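Local coordinates for polyketide synthase (Lyngbya majuscula 19L, PDB 3QIT), which probably hydrolyses the thioester of the finished polyketide chain and promotes its decarboxylation with loss of sulfate, giving the terminal alkene of curacin A, at residues 17-31 with 46-60. Residues are numbered along the deposited sequence; the frame is centred on the assembly and turned at random. Where two conformers were deposited one is given.
Sequences CLCSWGSPEHPVVLC and ALPLAAQGYRVVAPD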
ATOM      1  N   CYS B  17      -9.116  -8.083 -15.331  1.00 14.38           N
ATOM      2  CA  CYS B  17      -9.979  -8.987 -16.105  1.00 15.04           C
ATOM      3  C   CYS B  17     -11.365  -9.021 -15.470  1.00 16.31           C
ATOM      4  O   CYS B  17     -11.490  -9.326 -14.272  1.00 13.98           O
ATOM      5  CB  CYS B  17      -9.414 -10.416 -16.099  1.00 15.10           C
ATOM      6  SG  CYS B  17     -10.464 -11.516 -17.147  1.00 19.02           S
ATOM      7  N   LEU B  18     -12.408  -8.718 -16.254  1.00 14.88           N
ATOM      8  CA  LEU B  18     -13.784  -8.866 -15.764  1.00 16.87           C
ATOM      9  C   LEU B  18     -14.396 -10.125 -16.353  1.00 17.43           C
ATOM     10  O   LEU B  18     -14.555 -10.209 -17.560  1.00 18.83           O
ATOM     11  CB  LEU B  18     -14.619  -7.658 -16.213  1.00 16.60           C
ATOM     12  CG  LEU B  18     -14.218  -6.276 -15.693  1.00 21.12           C
ATOM     13  CD1 LEU B  18     -15.235  -5.224 -16.204  1.00 24.87           C
ATOM     14  CD2 LEU B  18     -14.158  -6.256 -14.194  1.00 21.96           C
ATOM     15  N   CYS B  19     -14.720 -11.111 -15.516  1.00 15.31           N
ATOM     16  CA  CYS B  19     -15.411 -12.295 -16.007  1.00 15.49           C
ATOM     17  C   CYS B  19     -16.889 -11.977 -15.957  1.00 17.79           C
ATOM     18  O   CYS B  19     -17.357 -11.388 -14.982  1.00 21.65           O
ATOM     19  CB  CYS B  19     -15.168 -13.495 -15.113  1.00 16.66           C
ATOM     20  SG  CYS B  19     -13.428 -13.973 -14.962  1.00 21.30           S
ATOM     21  N   SER B  20     -17.625 -12.324 -17.001  1.00 16.77           N
ATOM     22  CA  SER B  20     -19.049 -12.030 -16.994  0.50 17.89           C
ATOM     23  C   SER B  20     -19.886 -13.129 -17.631  1.00 20.35           C
ATOM     24  O   SER B  20     -19.419 -13.866 -18.508  1.00 19.36           O
ATOM     25  CB  SER B  20     -19.343 -10.686 -17.681  0.50 21.70           C
ATOM     26  OG  SER B  20     -19.166 -10.782 -19.078  0.50 20.98           O
ATOM     27  N   TRP B  21     -21.130 -13.231 -17.157  1.00 16.23           N
ATOM     28  CA  TRP B  21     -22.109 -14.164 -17.689  1.00 16.85           C
ATOM     29  C   TRP B  21     -23.388 -13.380 -17.887  1.00 18.42           C
ATOM     30  O   TRP B  21     -23.709 -12.497 -17.091  1.00 20.72           O
ATOM     31  CB  TRP B  21     -22.391 -15.311 -16.708  1.00 17.12           C
ATOM     32  CG  TRP B  21     -21.211 -16.163 -16.354  1.00 18.78           C
ATOM     33  CD1 TRP B  21     -20.892 -17.374 -16.880  1.00 21.39           C
ATOM     34  CD2 TRP B  21     -20.206 -15.867 -15.377  1.00 17.53           C
ATOM     35  NE1 TRP B  21     -19.745 -17.859 -16.286  1.00 21.22           N
ATOM     36  CE2 TRP B  21     -19.317 -16.964 -15.345  1.00 20.35           C
ATOM     37  CE3 TRP B  21     -19.999 -14.798 -14.495  1.00 17.44           C
ATOM     38  CZ2 TRP B  21     -18.192 -16.999 -14.492  1.00 17.98           C
ATOM     39  CZ3 TRP B  21     -18.873 -14.830 -13.644  1.00 16.82           C
ATOM     40  CH2 TRP B  21     -18.009 -15.934 -13.641  1.00 16.14           C
ATOM     41  N   GLY B  22     -24.112 -13.688 -18.957  1.00 19.91           N
ATOM     42  CA  GLY B  22     -25.429 -13.081 -19.167  1.00 22.02           C
ATOM     43  C   GLY B  22     -25.375 -11.867 -20.066  1.00 22.12           C
ATOM     44  O   GLY B  22     -24.304 -11.485 -20.514  1.00 26.50           O
ATOM     45  N   SER B  23     -26.540 -11.273 -20.351  1.00 27.78           N
ATOM     46  CA  SER B  23     -26.649 -10.180 -21.332  1.00 31.20           C
ATOM     47  C   SER B  23     -26.172  -8.856 -20.753  1.00 29.68           C
ATOM     48  O   SER B  23     -26.571  -8.504 -19.646  1.00 30.31           O
ATOM     49  CB  SER B  23     -28.106 -10.011 -21.797  1.00 35.06           C
ATOM     50  OG  SER B  23     -28.691 -11.241 -22.195  1.00 40.76           O
ATOM     51  N   PRO B  24     -25.342  -8.102 -21.507  1.00 32.14           N
ATOM     52  CA  PRO B  24     -24.793  -6.825 -21.044  1.00 31.13           C
ATOM     53  C   PRO B  24     -25.827  -5.776 -20.610  1.00 35.79           C
ATOM     54  O   PRO B  24     -25.480  -4.875 -19.855  1.00 36.56           O
ATOM     55  CB  PRO B  24     -23.988  -6.321 -22.259  1.00 35.69           C
ATOM     56  CG  PRO B  24     -24.499  -7.116 -23.424  1.00 36.95           C
ATOM     57  CD  PRO B  24     -24.821  -8.454 -22.841  1.00 34.74           C
ATOM     58  N   GLU B  25     -27.078  -5.891 -21.059  1.00 34.47           N
ATOM     59  CA  GLU B  25     -28.096  -4.887 -20.718  1.00 38.67           C
ATOM     60  C   GLU B  25     -28.917  -5.220 -19.468  1.00 36.55           C
ATOM     61  O   GLU B  25     -29.796  -4.447 -19.076  1.00 35.02           O
ATOM     62  CB  GLU B  25     -29.033  -4.622 -21.909  1.00 43.39           C
ATOM     63  CG  GLU B  25     -30.033  -5.742 -22.213  1.00 51.04           C
ATOM     64  CD  GLU B  25     -29.475  -6.823 -23.134  1.00 56.63           C
ATOM     65  OE1 GLU B  25     -28.262  -7.115 -23.077  1.00 54.90           O
ATOM     66  OE2 GLU B  25     -30.265  -7.391 -23.922  1.00 60.38           O
ATOM     67  N   HIS B  26     -28.643  -6.368 -18.854  1.00 29.82           N
ATOM     68  CA  HIS B  26     -29.431  -6.824 -17.713  1.00 26.02           C
ATOM     69  C   HIS B  26     -28.862  -6.311 -16.380  1.00 23.03           C
ATOM     70  O   HIS B  26     -27.679  -5.949 -16.321  1.00 25.35           O
ATOM     71  CB  HIS B  26     -29.517  -8.356 -17.704  1.00 28.57           C
ATOM     72  CG  HIS B  26     -30.402  -8.926 -18.773  1.00 30.69           C
ATOM     73  ND1 HIS B  26     -30.503 -10.282 -19.009  1.00 27.26           N
ATOM     74  CD2 HIS B  26     -31.218  -8.325 -19.677  1.00 33.88           C
ATOM     75  CE1 HIS B  26     -31.353 -10.492 -20.004  1.00 32.64           C
ATOM     76  NE2 HIS B  26     -31.792  -9.321 -20.431  1.00 33.82           N
ATOM     77  N   PRO B  27     -29.693  -6.291 -15.306  1.00 25.64           N
ATOM     78  CA  PRO B  27     -29.239  -5.763 -14.011  1.00 22.75           C
ATOM     79  C   PRO B  27     -28.037  -6.530 -13.501  1.00 20.48           C
ATOM     80  O   PRO B  27     -27.966  -7.747 -13.675  1.00 21.16           O
ATOM     81  CB  PRO B  27     -30.436  -6.002 -13.071  1.00 25.71           C
ATOM     82  CG  PRO B  27     -31.610  -6.151 -13.961  1.00 30.97           C
ATOM     83  CD  PRO B  27     -31.138  -6.591 -15.312  1.00 28.60           C
ATOM     84  N   VAL B  28     -27.122  -5.817 -12.848  1.00 21.37           N
ATOM     85  CA  VAL B  28     -25.817  -6.384 -12.499  1.00 22.08           C
ATOM     86  C   VAL B  28     -25.799  -7.057 -11.129  1.00 19.52           C
ATOM     87  O   VAL B  28     -26.302  -6.512 -10.145  1.00 18.44           O
ATOM     88  CB  VAL B  28     -24.714  -5.297 -12.570  1.00 19.02           C
ATOM     89  CG1 VAL B  28     -23.374  -5.834 -11.964  1.00 16.16           C
ATOM     90  CG2 VAL B  28     -24.531  -4.813 -14.018  1.00 23.23           C
ATOM     91  N   VAL B  29     -25.169  -8.229 -11.076  1.00 16.80           N
ATOM     92  CA  VAL B  29     -24.730  -8.826  -9.816  1.00 14.27           C
ATOM     93  C   VAL B  29     -23.207  -8.789  -9.845  1.00 16.94           C
ATOM     94  O   VAL B  29     -22.587  -9.433 -10.686  1.00 15.79           O
ATOM     95  CB  VAL B  29     -25.209 -10.274  -9.642  1.00 15.62           C
ATOM     96  CG1 VAL B  29     -24.772 -10.873  -8.285  1.00 15.94           C
ATOM     97  CG2 VAL B  29     -26.762 -10.340  -9.722  1.00 14.69           C
ATOM     98  N   LEU B  30     -22.631  -8.019  -8.936  1.00 13.78           N
ATOM     99  CA  LEU B  30     -21.174  -7.883  -8.866  1.00 15.25           C
ATOM    100  C   LEU B  30     -20.664  -8.812  -7.746  1.00 17.29           C
ATOM    101  O   LEU B  30     -21.060  -8.664  -6.593  1.00 17.51           O
ATOM    102  CB  LEU B  30     -20.797  -6.424  -8.613  1.00 15.89           C
ATOM    103  CG  LEU B  30     -19.305  -6.108  -8.357  1.00 15.94           C
ATOM    104  CD1 LEU B  30     -18.480  -6.514  -9.572  1.00 17.86           C
ATOM    105  CD2 LEU B  30     -19.168  -4.619  -8.121  1.00 15.31           C
ATOM    106  N   CYS B  31     -19.779  -9.750  -8.097  1.00 14.50           N
ATOM    107  CA  CYS B  31     -19.298 -10.797  -7.173  1.00 11.29           C
ATOM    108  C   CYS B  31     -17.782 -10.631  -6.966  1.00 12.76           C
ATOM    109  O   CYS B  31     -17.030 -10.550  -7.938  1.00 15.25           O
ATOM    110  CB  CYS B  31     -19.508 -12.188  -7.761  1.00 12.70           C
ATOM    111  SG  CYS B  31     -21.259 -12.538  -8.148  1.00 20.27           S
ATOM    112  N   ALA B  46     -23.214 -18.069 -10.927  1.00 17.18           N
ATOM    113  CA  ALA B  46     -23.519 -17.141 -11.997  1.00 16.33           C
ATOM    114  C   ALA B  46     -24.486 -17.746 -13.035  1.00 16.99           C
ATOM    115  O   ALA B  46     -25.374 -17.033 -13.530  1.00 19.72           O
ATOM    116  CB  ALA B  46     -22.238 -16.691 -12.673  1.00 17.89           C
ATOM    117  N   LEU B  47     -24.313 -19.026 -13.360  1.00 17.61           N
ATOM    118  CA  LEU B  47     -25.140 -19.625 -14.431  1.00 21.56           C
ATOM    119  C   LEU B  47     -26.652 -19.489 -14.153  1.00 21.84           C
ATOM    120  O   LEU B  47     -27.371 -18.956 -14.998  1.00 23.51           O
ATOM    121  CB  LEU B  47     -24.718 -21.078 -14.780  1.00 20.67           C
ATOM    122  CG  LEU B  47     -23.288 -21.157 -15.360  1.00 21.74           C
ATOM    123  CD1 LEU B  47     -22.804 -22.596 -15.549  1.00 24.38           C
ATOM    124  CD2 LEU B  47     -23.200 -20.394 -16.664  1.00 26.45           C
ATOM    125  N   PRO B  48     -27.121 -19.908 -12.958  1.00 23.22           N
ATOM    126  CA  PRO B  48     -28.561 -19.765 -12.707  1.00 25.72           C
ATOM    127  C   PRO B  48     -29.022 -18.310 -12.630  1.00 25.49           C
ATOM    128  O   PRO B  48     -30.161 -18.022 -13.001  1.00 23.49           O
ATOM    129  CB  PRO B  48     -28.772 -20.471 -11.357  1.00 26.70           C
ATOM    130  CG  PRO B  48     -27.422 -20.703 -10.808  1.00 24.22           C
ATOM    131  CD  PRO B  48     -26.477 -20.756 -11.945  1.00 22.79           C
ATOM    132  N   LEU B  49     -28.166 -17.399 -12.153  1.00 20.43           N
ATOM    133  CA  LEU B  49     -28.525 -15.962 -12.157  1.00 22.45           C
ATOM    134  C   LEU B  49     -28.645 -15.403 -13.562  1.00 24.05           C
ATOM    135  O   LEU B  49     -29.567 -14.629 -13.863  1.00 25.83           O
ATOM    136  CB  LEU B  49     -27.495 -15.115 -11.389  1.00 20.78           C
ATOM    137  CG  LEU B  49     -27.348 -15.363  -9.891  1.00 21.15           C
ATOM    138  CD1 LEU B  49     -26.097 -14.644  -9.365  1.00 19.86           C
ATOM    139  CD2 LEU B  49     -28.602 -14.900  -9.157  1.00 26.01           C
ATOM    140  N   ALA B  50     -27.697 -15.768 -14.429  1.00 22.92           N
ATOM    141  CA  ALA B  50     -27.724 -15.273 -15.804  1.00 22.90           C
ATOM    142  C   ALA B  50     -28.959 -15.840 -16.510  1.00 24.82           C
ATOM    143  O   ALA B  50     -29.584 -15.156 -17.299  1.00 24.92           O
ATOM    144  CB  ALA B  50     -26.445 -15.644 -16.552  1.00 23.07           C
ATOM    145  N   ALA B  51     -29.335 -17.077 -16.179  1.00 23.56           N
ATOM    146  CA  ALA B  51     -30.512 -17.703 -16.798  1.00 25.50           C
ATOM    147  C   ALA B  51     -31.815 -16.989 -16.412  1.00 30.19           C
ATOM    148  O   ALA B  51     -32.815 -17.064 -17.154  1.00 30.28           O
ATOM    149  CB  ALA B  51     -30.581 -19.190 -16.432  1.00 25.98           C
ATOM    150  N   GLN B  52     -31.797 -16.299 -15.266  1.00 23.80           N
ATOM    151  CA  GLN B  52     -32.951 -15.512 -14.799  1.00 29.17           C
ATOM    152  C   GLN B  52     -32.894 -14.018 -15.166  1.00 29.09           C
ATOM    153  O   GLN B  52     -33.665 -13.211 -14.644  1.00 35.54           O
ATOM    154  CB  GLN B  52     -33.170 -15.687 -13.297  1.00 31.10           C
ATOM    155  CG  GLN B  52     -33.456 -17.121 -12.826  1.00 36.85           C
ATOM    156  CD  GLN B  52     -34.592 -17.808 -13.570  1.00 46.06           C
ATOM    157  OE1 GLN B  52     -34.426 -18.922 -14.075  1.00 49.97           O
ATOM    158  NE2 GLN B  52     -35.748 -17.149 -13.648  1.00 40.58           N
ATOM    159  N   GLY B  53     -31.984 -13.662 -16.066  1.00 28.83           N
ATOM    160  CA  GLY B  53     -31.935 -12.309 -16.638  1.00 26.88           C
ATOM    161  C   GLY B  53     -31.091 -11.303 -15.870  1.00 27.19           C
ATOM    162  O   GLY B  53     -31.405 -10.103 -15.841  1.00 25.95           O
ATOM    163  N   TYR B  54     -30.007 -11.800 -15.276  1.00 24.27           N
ATOM    164  CA  TYR B  54     -29.005 -10.952 -14.621  1.00 23.54           C
ATOM    165  C   TYR B  54     -27.725 -11.000 -15.406  1.00 23.49           C
ATOM    166  O   TYR B  54     -27.466 -11.988 -16.113  1.00 21.83           O
ATOM    167  CB  TYR B  54     -28.751 -11.370 -13.172  1.00 22.98           C
ATOM    168  CG  TYR B  54     -29.912 -11.003 -12.289  1.00 25.13           C
ATOM    169  CD1 TYR B  54     -30.998 -11.866 -12.157  1.00 32.79           C
ATOM    170  CD2 TYR B  54     -29.962  -9.766 -11.654  1.00 30.13           C
ATOM    171  CE1 TYR B  54     -32.090 -11.523 -11.380  1.00 37.66           C
ATOM    172  CE2 TYR B  54     -31.059  -9.417 -10.851  1.00 34.46           C
ATOM    173  CZ  TYR B  54     -32.117 -10.306 -10.730  1.00 36.48           C
ATOM    174  OH  TYR B  54     -33.218  -9.984  -9.961  1.00 42.71           O
ATOM    175  N   ARG B  55     -26.992  -9.894 -15.322  1.00 21.84           N
ATOM    176  CA  ARG B  55     -25.627  -9.754 -15.822  1.00 19.98           C
ATOM    177  C   ARG B  55     -24.711  -9.940 -14.598  1.00 18.57           C
ATOM    178  O   ARG B  55     -24.686  -9.111 -13.695  1.00 20.97           O
ATOM    179  CB  ARG B  55     -25.448  -8.367 -16.458  1.00 20.96           C
ATOM    180  CG  ARG B  55     -24.012  -8.021 -16.875  1.00 24.38           C
ATOM    181  CD  ARG B  55     -23.507  -8.895 -17.994  1.00 22.82           C
ATOM    182  NE  ARG B  55     -22.257  -8.327 -18.517  1.00 29.78           N
ATOM    183  CZ  ARG B  55     -21.614  -8.776 -19.590  1.00 29.15           C
ATOM    184  NH1 ARG B  55     -22.087  -9.810 -20.257  1.00 32.32           N
ATOM    185  NH2 ARG B  55     -20.474  -8.206 -19.976  1.00 30.60           N
ATOM    186  N   VAL B  56     -23.984 -11.053 -14.563  1.00 18.80           N
ATOM    187  CA  VAL B  56     -23.121 -11.336 -13.411  1.00 14.21           C
ATOM    188  C   VAL B  56     -21.689 -10.953 -13.807  1.00 14.78           C
ATOM    189  O   VAL B  56     -21.192 -11.367 -14.839  1.00 16.90           O
ATOM    190  CB  VAL B  56     -23.176 -12.834 -13.017  1.00 16.46           C
ATOM    191  CG1 VAL B  56     -22.359 -13.085 -11.780  1.00 16.48           C
ATOM    192  CG2 VAL B  56     -24.659 -13.299 -12.822  1.00 20.37           C
ATOM    193  N   VAL B  57     -21.057 -10.140 -12.975  1.00 14.21           N
ATOM    194  CA  VAL B  57     -19.716  -9.651 -13.257  1.00 15.29           C
ATOM    195  C   VAL B  57     -18.835 -10.013 -12.052  1.00 16.04           C
ATOM    196  O   VAL B  57     -19.168  -9.686 -10.914  1.00 17.08           O
ATOM    197  CB  VAL B  57     -19.716  -8.116 -13.449  1.00 18.76           C
ATOM    198  CG1 VAL B  57     -18.288  -7.596 -13.578  1.00 18.33           C
ATOM    199  CG2 VAL B  57     -20.534  -7.709 -14.674  1.00 19.21           C
ATOM    200  N   ALA B  58     -17.704 -10.685 -12.315  1.00 15.19           N
ATOM    201  CA  ALA B  58     -16.803 -11.115 -11.264  1.00 14.18           C
ATOM    202  C   ALA B  58     -15.380 -10.736 -11.699  1.00 16.14           C
ATOM    203  O   ALA B  58     -14.771 -11.451 -12.480  1.00 16.91           O
ATOM    204  CB  ALA B  58     -16.926 -12.648 -11.024  1.00 15.65           C
ATOM    205  N   PRO B  59     -14.844  -9.635 -11.171  1.00 14.28           N
ATOM    206  CA  PRO B  59     -13.456  -9.234 -11.501  1.00 13.36           C
ATOM    207  C   PRO B  59     -12.474 -10.192 -10.873  1.00 15.11           C
ATOM    208  O   PRO B  59     -12.715 -10.713  -9.771  1.00 17.36           O
ATOM    209  CB  PRO B  59     -13.308  -7.862 -10.835  1.00 16.87           C
ATOM    210  CG  PRO B  59     -14.345  -7.838  -9.782  1.00 21.34           C
ATOM    211  CD  PRO B  59     -15.491  -8.665 -10.268  1.00 16.06           C
ATOM    212  N   ASP B  60     -11.364 -10.434 -11.572  1.00 13.85           N
ATOM    213  CA  ASP B  60     -10.214 -11.063 -10.931  1.00 12.40           C
ATOM    214  C   ASP B  60      -9.506  -9.952 -10.131  1.00 12.89           C
ATOM    215  O   ASP B  60      -9.134  -8.901 -10.683  1.00 12.52           O
ATOM    216  CB  ASP B  60      -9.221 -11.595 -11.981  1.00 14.47           C
ATOM    217  CG  ASP B  60      -9.707 -12.844 -12.730  1.00 16.15           C
ATOM    218  OD1 ASP B  60     -10.363 -13.734 -12.155  1.00 17.03           O
ATOM    219  OD2 ASP B  60      -9.394 -12.944 -13.938  1.00 16.27           O
TER
HETATM  220  O   HOH W   1     -28.683 -12.248 -18.605  1.00 27.73           O
HETATM  221  O   HOH W   2     -14.683 -11.983  -8.280  1.00 14.45           O
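The indole of W21 carries the methyl of A46 over one face, CB standing 3.7 Å from the centroid of the six-membered ring, a CH-pi contact; A58 CB meets the ring edge in plane, 3.9 Å from W21 CZ3. The guanidinium of R55 is sandwiched: S20 CB lies over the centre of one face, P24 CA over the opposite one, and G22 O sits at the edge. These are three neighbouring strands near one edge of the alpha/beta hydrolase sheet, next to strand 5-11: strand 55-59 runs between antiparallel 14-21 and parallel 28-32, with helix 43-51 completing the beta-alpha-beta crossover. The axis of 55-59 makes 155° with that of 17-21 and 21° with that of 28-31, antiparallel and parallel respectively. Alternation divides the side chains: W21, V29, V56 and A58 face the helix, while S20, V28, R55 and V57 take the other side.

With CG anti to the backbone N (chi1 173°) and the chain bent at chi2, R55 curls back over the S20-P24 corner; NH1 bonds G22 O at 2.8 Å, nearly in the guanidinium plane, and has a long, weak ion pair with E5. On the helix side V29 CG2 touches Y54 CD2 at 3.8 Å, and the indole NE1 is satisfied by Q43. The helix ends in a Schellman motif at G53, Y54 N returning to L49 O. Beside it one water joins S23 N, Y54 O and H26 ND1, the last at 2.7 Å; at the other end of the strand, a second water donates to both C31 O and P59 O.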